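Local coordinates for protein cytochrome P450 (Rhodococcus erythropolis, PDB 3WEC) that hydroxylates the quinoline nitrogen of a biosynthetic intermediate of aurachin RE as a heme-dependent monooxygenase, a step that confers antibiotic activity on the alkaloid, at residues 18-27 / 393-401; 295-306 / 322-333. All coordinates share one frame; numbering follows the deposited sequence.

Interaction 1: residues 18-27 / 393-401; sequences FDPTFKADPY and YKPGMGLRG. With AUI (3-[(2E,6E,9R)-9-hydroxy-3,7,11-trimethyldodeca-2,6,10-trien-1-yl]-2-methylquinolin-4(1H)-one), chain C.
The loop 18-27 meets the irregular segment 393-401 without strand pairing, their backbones passing 6.7 Å apart between the CA atoms of Ala24 and Tyr393 and 8.1 Å apart between those of Phe18 and Met397. Arg400 crosses between them. Its chain runs straight from CG to NE, with CG anti to the backbone N (chi1 -171°), and delivers the guanidinium to two successive carbonyls. Arg400 NE donates to Lys23 O at 2.9 Å, an almost linear bond (167°) that runs nearly along the C=O axis, while NH1 makes only a weak, bent bond to Ala24 O. Both acceptors lie at the guanidinium edge, so its faces are left for packing: Tyr393 CE1 sits 3.6 Å above the plane over its centre, and Pro26 CD covers the opposite face nearer the rim. The remaining nitrogen, NH2, forms a salt bridge with Glu297, which also binds Tyr27 OH; the guanidinium is thereby fixed in both position and rotation.

Lys23 returns the favour in the other direction, bending at chi2 and chi4 until NZ donates to Leu399 O (3.0 Å). Farther along, the Phe18 ring comes close to the backbone of Gly396, with CE1 3.3 Å from Gly396 O, and its CZ packs against Met397 CG at 4.0 Å. Met397 and Leu399 both border the substrate, Leu399 CD1 lying 3.3 Å from AUI C16. The arrangement joins the N-terminal loop ahead of helix 27-36 to the loop between strands 384-387 and 407-410, which lines the substrate pocket and probably corresponds to substrate recognition site 6 of cytochromes P450.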
loop_
_atom_site.group_PDB
_atom_site.type_symbol
_atom_site.label_atom_id
_atom_site.label_comp_id
_atom_site.label_asym_id
_atom_site.label_seq_id
_atom_site.Cartn_x
_atom_site.Cartn_y
_atom_site.Cartn_z
ATOM N N PHE A 18 8.502 17.997 -1.143
ATOM C CA PHE A 18 9.081 16.731 -0.685
ATOM C C PHE A 18 10.365 16.322 -1.446
ATOM O O PHE A 18 10.625 16.796 -2.564
ATOM C CB PHE A 18 8.019 15.617 -0.819
ATOM C CG PHE A 18 8.222 14.714 -2.001
ATOM C CD1 PHE A 18 8.733 13.424 -1.821
ATOM C CD2 PHE A 18 7.904 15.147 -3.292
ATOM C CE1 PHE A 18 8.936 12.590 -2.900
ATOM C CE2 PHE A 18 8.114 14.316 -4.380
ATOM C CZ PHE A 18 8.625 13.034 -4.182
ATOM N N ASP A 19 11.157 15.457 -0.802
ATOM C CA ASP A 19 12.298 14.680 -1.383
ATOM C C ASP A 19 13.753 15.230 -1.323
ATOM O O ASP A 19 14.708 14.458 -1.545
ATOM C CB ASP A 19 11.954 13.985 -2.733
ATOM C CG ASP A 19 12.455 14.735 -3.966
ATOM O OD1 ASP A 19 11.934 14.428 -5.053
ATOM O OD2 ASP A 19 13.353 15.600 -3.879
ATOM N N PRO A 20 13.935 16.541 -1.025
ATOM C CA PRO A 20 15.288 16.990 -0.667
ATOM C C PRO A 20 15.836 16.229 0.551
ATOM O O PRO A 20 16.450 16.828 1.441
ATOM C CB PRO A 20 15.086 18.479 -0.323
ATOM C CG PRO A 20 13.605 18.732 -0.310
ATOM C CD PRO A 20 13.022 17.688 -1.207
ATOM N N THR A 21 15.632 14.910 0.544
ATOM C CA THR A 21 15.723 14.035 1.720
ATOM C C THR A 21 14.849 14.478 2.918
ATOM O O THR A 21 15.181 14.299 4.105
ATOM C CB THR A 21 17.157 13.638 2.100
ATOM O OG1 THR A 21 18.023 13.782 0.963
ATOM C CG2 THR A 21 17.159 12.196 2.532
ATOM N N PHE A 22 13.712 15.062 2.556
ATOM C CA PHE A 22 12.486 14.978 3.324
ATOM C C PHE A 22 12.186 13.468 3.381
ATOM O O PHE A 22 11.709 12.948 4.406
ATOM C CB PHE A 22 11.425 15.752 2.542
ATOM C CG PHE A 22 10.012 15.516 2.981
ATOM C CD1 PHE A 22 9.206 14.590 2.318
ATOM C CD2 PHE A 22 9.465 16.250 4.020
ATOM C CE1 PHE A 22 7.885 14.388 2.708
ATOM C CE2 PHE A 22 8.156 16.057 4.413
ATOM C CZ PHE A 22 7.361 15.128 3.754
ATOM N N LYS A 23 12.517 12.783 2.273
ATOM C CA LYS A 23 12.432 11.316 2.107
ATOM C C LYS A 23 12.882 10.549 3.349
ATOM O O LYS A 23 12.079 9.813 3.928
ATOM C CB LYS A 23 13.280 10.843 0.897
ATOM C CG LYS A 23 12.537 10.060 -0.192
ATOM C CD LYS A 23 11.365 9.252 0.356
ATOM C CE LYS A 23 10.355 8.898 -0.724
ATOM N NZ LYS A 23 8.976 8.808 -0.122
ATOM N N ALA A 24 14.150 10.750 3.742
ATOM C CA ALA A 24 14.811 10.036 4.863
ATOM C C ALA A 24 14.186 10.229 6.254
ATOM O O ALA A 24 14.295 9.361 7.118
ATOM C CB ALA A 24 16.290 10.390 4.924
ATOM N N ASP A 25 13.598 11.393 6.483
ATOM C CA ASP A 25 12.871 11.679 7.714
ATOM C C ASP A 25 11.896 12.803 7.444
ATOM O O ASP A 25 12.299 13.946 7.254
ATOM C CB ASP A 25 13.783 12.014 8.905
ATOM C CG ASP A 25 13.011 12.072 10.229
ATOM O OD1 ASP A 25 13.581 12.539 11.234
ATOM O OD2 ASP A 25 11.818 11.657 10.257
ATOM N N PRO A 26 10.596 12.466 7.380
ATOM C CA PRO A 26 9.608 13.479 7.071
ATOM C C PRO A 26 8.841 13.961 8.300
ATOM O O PRO A 26 8.173 14.993 8.234
ATOM C CB PRO A 26 8.660 12.758 6.083
ATOM C CG PRO A 26 9.081 11.339 6.038
ATOM C CD PRO A 26 10.082 11.112 7.123
ATOM N N TYR A 27 8.944 13.229 9.403
ATOM C CA TYR A 27 8.152 13.503 10.617
ATOM C C TYR A 27 8.369 14.865 11.280
ATOM O O TYR A 27 7.395 15.532 11.616
ATOM C CB TYR A 27 8.275 12.350 11.615
ATOM C CG TYR A 27 7.940 11.058 10.925
ATOM C CD1 TYR A 27 6.609 10.709 10.671
ATOM C CD2 TYR A 27 8.958 10.214 10.467
ATOM C CE1 TYR A 27 6.297 9.541 10.006
ATOM C CE2 TYR A 27 8.657 9.046 9.784
ATOM C CZ TYR A 27 7.328 8.710 9.560
ATOM O OH TYR A 27 7.045 7.533 8.890
ATOM N N TYR A 393 16.045 5.042 0.975
ATOM C CA TYR A 393 14.645 4.832 0.691
ATOM C C TYR A 393 14.345 4.815 -0.804
ATOM O O TYR A 393 15.003 5.494 -1.570
ATOM C CB TYR A 393 13.819 5.906 1.397
ATOM C CG TYR A 393 13.776 5.666 2.865
ATOM C CD1 TYR A 393 12.763 4.884 3.416
ATOM C CD2 TYR A 393 14.742 6.200 3.722
ATOM C CE1 TYR A 393 12.718 4.634 4.778
ATOM C CE2 TYR A 393 14.695 5.957 5.093
ATOM C CZ TYR A 393 13.676 5.160 5.610
ATOM O OH TYR A 393 13.571 4.878 6.959
ATOM N N LYS A 394 13.362 4.003 -1.201
ATOM C CA LYS A 394 12.881 3.940 -2.582
ATOM C C LYS A 394 12.425 5.329 -3.066
ATOM O O LYS A 394 11.988 6.162 -2.269
ATOM C CB LYS A 394 11.761 2.899 -2.726
ATOM C CG LYS A 394 12.263 1.483 -3.024
ATOM C CD LYS A 394 11.197 0.388 -2.906
ATOM C CE LYS A 394 11.661 -0.803 -3.768
ATOM N NZ LYS A 394 11.043 -2.133 -3.462
ATOM N N PRO A 395 12.594 5.620 -4.364
ATOM C CA PRO A 395 11.988 6.884 -4.771
ATOM C C PRO A 395 10.462 6.776 -4.873
ATOM O O PRO A 395 9.896 5.673 -4.737
ATOM C CB PRO A 395 12.656 7.166 -6.127
ATOM C CG PRO A 395 13.981 6.438 -6.045
ATOM C CD PRO A 395 13.610 5.156 -5.327
ATOM N N GLY A 396 9.802 7.914 -5.043
ATOM C CA GLY A 396 8.389 7.936 -5.350
ATOM C C GLY A 396 7.648 8.980 -4.558
ATOM O O GLY A 396 8.163 9.498 -3.585
ATOM N N MET A 397 6.418 9.270 -4.959
ATOM C CA MET A 397 5.677 10.402 -4.391
ATOM C C MET A 397 4.924 10.089 -3.102
ATOM O O MET A 397 4.948 10.895 -2.182
ATOM C CB MET A 397 4.731 11.012 -5.427
ATOM C CG MET A 397 5.425 11.976 -6.370
ATOM S SD MET A 397 4.289 13.028 -7.314
ATOM C CE MET A 397 2.779 12.878 -6.309
ATOM N N GLY A 398 4.226 8.961 -3.049
ATOM C CA GLY A 398 3.378 8.645 -1.893
ATOM C C GLY A 398 3.797 7.460 -1.009
ATOM O O GLY A 398 3.272 7.274 0.090
ATOM N N LEU A 399 4.711 6.629 -1.483
ATOM C CA LEU A 399 5.084 5.398 -0.726
ATOM C C LEU A 399 6.420 5.571 -0.040
ATOM O O LEU A 399 7.249 6.356 -0.488
ATOM C CB LEU A 399 5.132 4.192 -1.659
ATOM C CG LEU A 399 3.920 3.276 -1.925
ATOM C CD1 LEU A 399 2.568 3.831 -1.547
ATOM C CD2 LEU A 399 3.962 2.746 -3.367
ATOM N N ARG A 400 6.615 4.884 1.074
ATOM C CA ARG A 400 7.873 4.971 1.796
ATOM C C ARG A 400 8.312 3.630 2.350
ATOM O O ARG A 400 7.555 2.913 3.040
ATOM C CB ARG A 400 7.797 6.008 2.905
ATOM C CG ARG A 400 9.150 6.309 3.547
ATOM C CD ARG A 400 9.067 7.495 4.489
ATOM N NE ARG A 400 10.339 7.769 5.120
ATOM C CZ ARG A 400 10.708 7.301 6.301
ATOM N NH1 ARG A 400 11.892 7.620 6.815
ATOM N NH2 ARG A 400 9.887 6.528 6.974
ATOM N N GLY A 401 9.542 3.282 1.982
ATOM C CA GLY A 401 10.163 2.059 2.464
ATOM C C GLY A 401 11.564 2.004 1.895
ATOM O O GLY A 401 11.858 2.696 0.933
HETATM O O13 AUI C . -5.232 4.828 -3.625
HETATM C C1 AUI C . -4.653 3.794 -3.219
HETATM C C4 AUI C . -5.017 2.496 -3.817
HETATM C C5 AUI C . -5.969 2.422 -4.830
HETATM C C6 AUI C . -6.287 1.189 -5.398
HETATM C C7 AUI C . -5.602 0.060 -4.926
HETATM C C8 AUI C . -4.634 0.089 -3.921
HETATM C C9 AUI C . -4.287 1.292 -3.326
HETATM N N10 AUI C . -3.316 1.362 -2.365
HETATM C C3 AUI C . -2.942 2.510 -1.761
HETATM C C11 AUI C . -1.861 2.517 -0.691
HETATM C C2 AUI C . -3.595 3.802 -2.156
HETATM C C12 AUI C . -3.169 5.092 -1.506
HETATM C C14 AUI C . -1.732 5.405 -1.937
HETATM C C15 AUI C . -1.082 5.509 -3.127
HETATM C C26 AUI C . -1.678 5.292 -4.505
HETATM C C16 AUI C . 0.384 5.837 -2.996
HETATM C C17 AUI C . 0.867 7.154 -3.601
HETATM C C18 AUI C . -0.097 7.752 -4.588
HETATM C C19 AUI C . -0.065 9.016 -5.065
HETATM C C27 AUI C . 0.988 10.042 -4.725
HETATM C C20 AUI C . -1.130 9.402 -6.061
HETATM C C21 AUI C . -2.456 9.883 -5.461
HETATM O O28 AUI C . -3.373 9.945 -6.547
HETATM C C22 AUI C . -3.111 8.976 -4.440
HETATM C C23 AUI C . -4.159 8.127 -4.630
HETATM C C24 AUI C . -4.630 7.378 -3.432
HETATM C C25 AUI C . -4.911 7.829 -5.919
#

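Interaction 2: residues 295-306 / 322-333; sequences RFEPPAHEAGRI and DAVMVLLASGNR. With AUI (3-[(2E,6E,9R)-9-hydroxy-3,7,11-trimethyldodeca-2,6,10-trien-1-yl]-2-methylquinolin-4(1H)-one), chain C.
Antiparallel strand pairing, continued by side-chain packing between two helix ends, makes up this buried contact beside the heme and substrate pocket. Strands 303-306 and 323-326 run 155° apart in direction. Their register is set by two hydrogen-bonded pairs, Ala303 with Val326 and Arg305 with Val324; in the latter both bonds are 2.8 Å, from Arg305 N to Val324 O and from Val324 N to Arg305 O. Helix 52-60 covers the side of the sheet that carries Ala303 and Val326. Where the strands part, Leu328 CD2 packs on Ala303 CB, and Ala329 CB sits over the centre of the His301 ring, a CH-pi contact with CB 3.3 Å from the ring centroid; His301 ND1 is bound by Tyr30.

The topology is that of the P450 fold: helix K (286-296) leads into one inner strand of the five-stranded sheet, and its neighbour, the middle strand, runs into helix K' (328-333). Arg295 is the arginine of the ExxR motif, paired with Glu292, and its NH1 also reaches Asn332 O at 3.1 Å, coming from above the carbonyl plane. Next to it, the Arg333 guanidinium lies flat on the Phe296 ring in a cation-pi stack, centres 4.2 Å apart and planes 5° from parallel, while NH2 donates to Phe296 O at 3.1 Å on a lone pair; Asp340 holds NH1. A water knits the helix ends by donating to Arg295 O and Ala329 O.

Toward the ligands, Ala300 CB lies 3.7 Å from AUI C11, the quinoline methyl. The Glu302 carboxylate meets another methyl of the substrate, with OE2 3.2 Å from AUI C27. Arg305 NH1 bonds both its neighbour's carbonyl, Gly304 O, and a heme propionate oxygen.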
loop_
_atom_site.group_PDB
_atom_site.type_symbol
_atom_site.label_atom_id
_atom_site.label_comp_id
_atom_site.label_asym_id
_atom_site.label_seq_id
_atom_site.Cartn_x
_atom_site.Cartn_y
_atom_site.Cartn_z
ATOM N N ARG A 295 1.116 2.200 12.061
ATOM C CA ARG A 295 0.871 3.576 12.513
ATOM C C ARG A 295 2.142 4.450 12.487
ATOM O O ARG A 295 2.125 5.543 11.918
ATOM C CB ARG A 295 0.235 3.628 13.911
ATOM C CG ARG A 295 -0.220 5.033 14.269
ATOM C CD ARG A 295 -0.445 5.237 15.769
ATOM N NE ARG A 295 0.722 5.056 16.633
ATOM C CZ ARG A 295 1.683 5.965 16.865
ATOM N NH1 ARG A 295 1.680 7.150 16.267
ATOM N NH2 ARG A 295 2.659 5.689 17.718
ATOM N N PHE A 296 3.204 3.960 13.134
ATOM C CA PHE A 296 4.502 4.652 13.264
ATOM C C PHE A 296 5.234 4.762 11.933
ATOM O O PHE A 296 5.888 5.754 11.667
ATOM C CB PHE A 296 5.396 3.899 14.278
ATOM C CG PHE A 296 6.588 4.675 14.750
ATOM C CD1 PHE A 296 6.456 5.713 15.663
ATOM C CD2 PHE A 296 7.871 4.339 14.314
ATOM C CE1 PHE A 296 7.587 6.423 16.116
ATOM C CE2 PHE A 296 8.994 5.053 14.756
ATOM C CZ PHE A 296 8.852 6.088 15.674
ATOM N N GLU A 297 5.178 3.717 11.113
ATOM C CA GLU A 297 5.885 3.762 9.844
ATOM C C GLU A 297 5.008 3.173 8.733
ATOM O O GLU A 297 5.250 2.058 8.289
ATOM C CB GLU A 297 7.224 3.011 9.921
ATOM C CG GLU A 297 8.337 3.704 10.714
ATOM C CD GLU A 297 9.069 4.784 9.944
ATOM O OE1 GLU A 297 8.619 5.164 8.843
ATOM O OE2 GLU A 297 10.098 5.297 10.458
ATOM N N PRO A 298 4.005 3.939 8.270
ATOM C CA PRO A 298 3.052 3.393 7.286
ATOM C C PRO A 298 3.724 3.251 5.944
ATOM O O PRO A 298 4.676 3.974 5.664
ATOM C CB PRO A 298 1.927 4.447 7.253
ATOM C CG PRO A 298 2.324 5.532 8.230
ATOM C CD PRO A 298 3.789 5.381 8.512
ATOM N N PRO A 299 3.294 2.274 5.119
ATOM C CA PRO A 299 4.020 2.136 3.852
ATOM C C PRO A 299 3.574 3.208 2.837
ATOM O O PRO A 299 4.366 3.610 1.950
ATOM C CB PRO A 299 3.654 0.717 3.389
ATOM C CG PRO A 299 2.304 0.482 3.997
ATOM C CD PRO A 299 2.280 1.219 5.310
ATOM N N ALA A 300 2.321 3.660 2.972
ATOM C CA ALA A 300 1.821 4.766 2.188
ATOM C C ALA A 300 1.658 6.006 3.073
ATOM O O ALA A 300 0.842 5.996 3.983
ATOM C CB ALA A 300 0.493 4.411 1.526
ATOM N N HIS A 301 2.422 7.058 2.792
ATOM C CA HIS A 301 2.306 8.343 3.526
ATOM C C HIS A 301 1.152 9.198 3.069
ATOM O O HIS A 301 0.709 10.087 3.804
ATOM C CB HIS A 301 3.644 9.128 3.512
ATOM C CG HIS A 301 4.626 8.648 4.563
ATOM N ND1 HIS A 301 5.438 9.489 5.248
ATOM C CD2 HIS A 301 4.900 7.357 5.044
ATOM C CE1 HIS A 301 6.192 8.774 6.114
ATOM N NE2 HIS A 301 5.872 7.471 5.979
ATOM N N GLU A 302 0.679 8.946 1.845
ATOM C CA GLU A 302 -0.549 9.586 1.341
ATOM C C GLU A 302 -1.622 8.728 0.651
ATOM O O GLU A 302 -1.326 7.709 0.005
ATOM C CB GLU A 302 -0.231 10.773 0.467
ATOM C CG GLU A 302 0.847 10.570 -0.564
ATOM C CD GLU A 302 1.349 11.915 -1.063
ATOM O OE1 GLU A 302 1.427 12.847 -0.235
ATOM O OE2 GLU A 302 1.631 12.061 -2.271
ATOM N N ALA A 303 -2.873 9.154 0.859
ATOM C CA ALA A 303 -4.040 8.709 0.106
ATOM C C ALA A 303 -4.515 9.934 -0.714
ATOM O O ALA A 303 -4.274 11.072 -0.307
ATOM C CB ALA A 303 -5.131 8.266 1.057
ATOM N N GLY A 304 -5.169 9.720 -1.856
ATOM C CA GLY A 304 -5.596 10.846 -2.696
ATOM C C GLY A 304 -7.110 10.989 -2.822
ATOM O O GLY A 304 -7.813 9.979 -2.855
ATOM N N ARG A 305 -7.608 12.227 -2.871
ATOM C CA ARG A 305 -9.019 12.481 -3.146
ATOM C C ARG A 305 -9.206 13.606 -4.149
ATOM O O ARG A 305 -8.308 14.423 -4.358
ATOM C CB ARG A 305 -9.826 12.817 -1.888
ATOM C CG ARG A 305 -10.071 11.678 -0.918
ATOM C CD ARG A 305 -10.800 10.505 -1.547
ATOM N NE ARG A 305 -11.083 9.470 -0.548
ATOM C CZ ARG A 305 -10.258 8.475 -0.213
ATOM N NH1 ARG A 305 -9.045 8.341 -0.776
ATOM N NH2 ARG A 305 -10.648 7.602 0.708
ATOM N N ILE A 306 -10.387 13.608 -4.766
ATOM C CA ILE A 306 -10.841 14.648 -5.646
ATOM C C ILE A 306 -12.144 15.112 -5.026
ATOM O O ILE A 306 -13.011 14.286 -4.716
ATOM C CB ILE A 306 -11.123 14.123 -7.074
ATOM C CG1 ILE A 306 -9.937 13.289 -7.621
ATOM C CG2 ILE A 306 -11.504 15.270 -8.005
ATOM C CD1 ILE A 306 -8.653 14.065 -7.861
ATOM N N ASP A 322 -10.538 19.887 -7.331
ATOM C CA ASP A 322 -9.209 20.006 -6.735
ATOM C C ASP A 322 -8.790 18.636 -6.210
ATOM O O ASP A 322 -9.619 17.877 -5.681
ATOM C CB ASP A 322 -9.186 21.009 -5.584
ATOM C CG ASP A 322 -9.059 22.478 -6.050
ATOM O OD1 ASP A 322 -9.336 22.806 -7.233
ATOM O OD2 ASP A 322 -8.693 23.314 -5.194
ATOM N N ALA A 323 -7.503 18.338 -6.368
ATOM C CA ALA A 323 -6.872 17.155 -5.783
ATOM C C ALA A 323 -6.456 17.452 -4.343
ATOM O O ALA A 323 -5.990 18.555 -4.031
ATOM C CB ALA A 323 -5.666 16.752 -6.605
ATOM N N VAL A 324 -6.656 16.476 -3.471
ATOM C CA VAL A 324 -6.351 16.593 -2.056
ATOM C C VAL A 324 -5.509 15.384 -1.674
ATOM O O VAL A 324 -5.898 14.229 -1.898
ATOM C CB VAL A 324 -7.635 16.619 -1.195
ATOM C CG1 VAL A 324 -7.307 16.544 0.292
ATOM C CG2 VAL A 324 -8.456 17.862 -1.502
ATOM N N MET A 325 -4.343 15.678 -1.127
ATOM C CA MET A 325 -3.380 14.708 -0.698
ATOM C C MET A 325 -3.572 14.522 0.798
ATOM O O MET A 325 -3.339 15.452 1.572
ATOM C CB MET A 325 -2.001 15.307 -0.943
ATOM C CG MET A 325 -1.037 14.379 -1.611
ATOM S SD MET A 325 -1.605 14.034 -3.280
ATOM C CE MET A 325 -0.445 15.100 -4.141
ATOM N N VAL A 326 -3.994 13.350 1.229
ATOM C CA VAL A 326 -4.247 13.149 2.650
ATOM C C VAL A 326 -3.030 12.505 3.313
ATOM O O VAL A 326 -2.699 11.368 2.991
ATOM C CB VAL A 326 -5.510 12.286 2.878
ATOM C CG1 VAL A 326 -5.657 11.932 4.347
ATOM C CG2 VAL A 326 -6.742 13.026 2.389
ATOM N N LEU A 327 -2.376 13.216 4.234
ATOM C CA LEU A 327 -1.148 12.690 4.869
ATOM C C LEU A 327 -1.419 11.729 6.005
ATOM O O LEU A 327 -1.398 12.111 7.179
ATOM C CB LEU A 327 -0.260 13.821 5.394
ATOM C CG LEU A 327 0.910 14.396 4.594
ATOM C CD1 LEU A 327 0.781 14.268 3.077
ATOM C CD2 LEU A 327 1.059 15.841 5.012
ATOM N N LEU A 328 -1.695 10.488 5.645
ATOM C CA LEU A 328 -1.906 9.397 6.586
ATOM C C LEU A 328 -0.813 9.323 7.648
ATOM O O LEU A 328 -1.108 9.139 8.837
ATOM C CB LEU A 328 -1.963 8.082 5.812
ATOM C CG LEU A 328 -2.845 7.938 4.566
ATOM C CD1 LEU A 328 -2.660 6.530 4.043
ATOM C CD2 LEU A 328 -4.321 8.154 4.875
ATOM N N ALA A 329 0.448 9.487 7.215
ATOM C CA ALA A 329 1.621 9.370 8.071
ATOM C C ALA A 329 1.636 10.471 9.157
ATOM O O ALA A 329 1.947 10.192 10.325
ATOM C CB ALA A 329 2.898 9.398 7.234
ATOM N N SER A 330 1.277 11.693 8.764
ATOM C CA SER A 330 1.131 12.825 9.678
ATOM C C SER A 330 -0.009 12.644 10.708
ATOM O O SER A 330 0.238 12.666 11.909
ATOM C CB SER A 330 0.926 14.107 8.876
ATOM O OG SER A 330 1.034 15.216 9.701
ATOM N N GLY A 331 -1.232 12.439 10.231
ATOM C CA GLY A 331 -2.365 12.202 11.103
ATOM C C GLY A 331 -2.055 11.159 12.151
ATOM O O GLY A 331 -2.275 11.387 13.313
ATOM N N ASN A 332 -1.508 10.022 11.738
ATOM C CA ASN A 332 -1.162 8.939 12.657
ATOM C C ASN A 332 -0.358 9.361 13.895
ATOM O O ASN A 332 -0.570 8.806 14.994
ATOM C CB ASN A 332 -0.430 7.837 11.908
ATOM C CG ASN A 332 -1.366 7.010 11.020
ATOM O OD1 ASN A 332 -2.593 7.143 11.089
ATOM N ND2 ASN A 332 -0.787 6.184 10.153
ATOM N N ARG A 333 0.569 10.317 13.709
ATOM C CA ARG A 333 1.466 10.741 14.774
ATOM C C ARG A 333 0.689 11.450 15.897
ATOM O O ARG A 333 1.165 11.557 17.027
ATOM C CB ARG A 333 2.657 11.578 14.245
ATOM C CG ARG A 333 3.677 10.798 13.411
ATOM C CD ARG A 333 4.088 9.499 14.100
ATOM N NE ARG A 333 5.124 8.743 13.378
ATOM C CZ ARG A 333 6.429 8.960 13.547
ATOM N NH1 ARG A 333 6.847 9.910 14.393
ATOM N NH2 ARG A 333 7.315 8.245 12.881
HETATM O O13 AUI C . -5.232 4.828 -3.625
HETATM C C1 AUI C . -4.653 3.794 -3.219
HETATM C C4 AUI C . -5.017 2.496 -3.817
HETATM C C5 AUI C . -5.969 2.422 -4.830
HETATM C C6 AUI C . -6.287 1.189 -5.398
HETATM C C7 AUI C . -5.602 0.060 -4.926
HETATM C C8 AUI C . -4.634 0.089 -3.921
HETATM C C9 AUI C . -4.287 1.292 -3.326
HETATM N N10 AUI C . -3.316 1.362 -2.365
HETATM C C3 AUI C . -2.942 2.510 -1.761
HETATM C C11 AUI C . -1.861 2.517 -0.691
HETATM C C2 AUI C . -3.595 3.802 -2.156
HETATM C C12 AUI C . -3.169 5.092 -1.506
HETATM C C14 AUI C . -1.732 5.405 -1.937
HETATM C C15 AUI C . -1.082 5.509 -3.127
HETATM C C26 AUI C . -1.678 5.292 -4.505
HETATM C C16 AUI C . 0.384 5.837 -2.996
HETATM C C17 AUI C . 0.867 7.154 -3.601
HETATM C C18 AUI C . -0.097 7.752 -4.588
HETATM C C19 AUI C . -0.065 9.016 -5.065
HETATM C C27 AUI C . 0.988 10.042 -4.725
HETATM C C20 AUI C . -1.130 9.402 -6.061
HETATM C C21 AUI C . -2.456 9.883 -5.461
HETATM O O28 AUI C . -3.373 9.945 -6.547
HETATM C C22 AUI C . -3.111 8.976 -4.440
HETATM C C23 AUI C . -4.159 8.127 -4.630
HETATM C C24 AUI C . -4.630 7.378 -3.432
HETATM C C25 AUI C . -4.911 7.829 -5.919
HETATM O O HOH W 1 3.287 8.077 11.253
#

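Interaction 2 is core and interaction 1 lies nearer the surface, yet both border the bound substrate. Strand pairing and helix-end packing make interaction 2, which is largely buried and in touch with both heme and substrate. Interaction 1 is only partly buried and ties two loops through long side chains reaching backbone carbonyls, with no sheet register. Along the chain, interaction 2 falls within the long span between 18-27 and 393-401, and the two meet in space. Arg400 N probably bonds to Pro299 O (2.7 Å), and the Tyr27 ring receives Arg333 in a cation-pi contact. Interaction 1 reaches AUI along the prenyl chain alone, interaction 2 at the quinoline methyl as well.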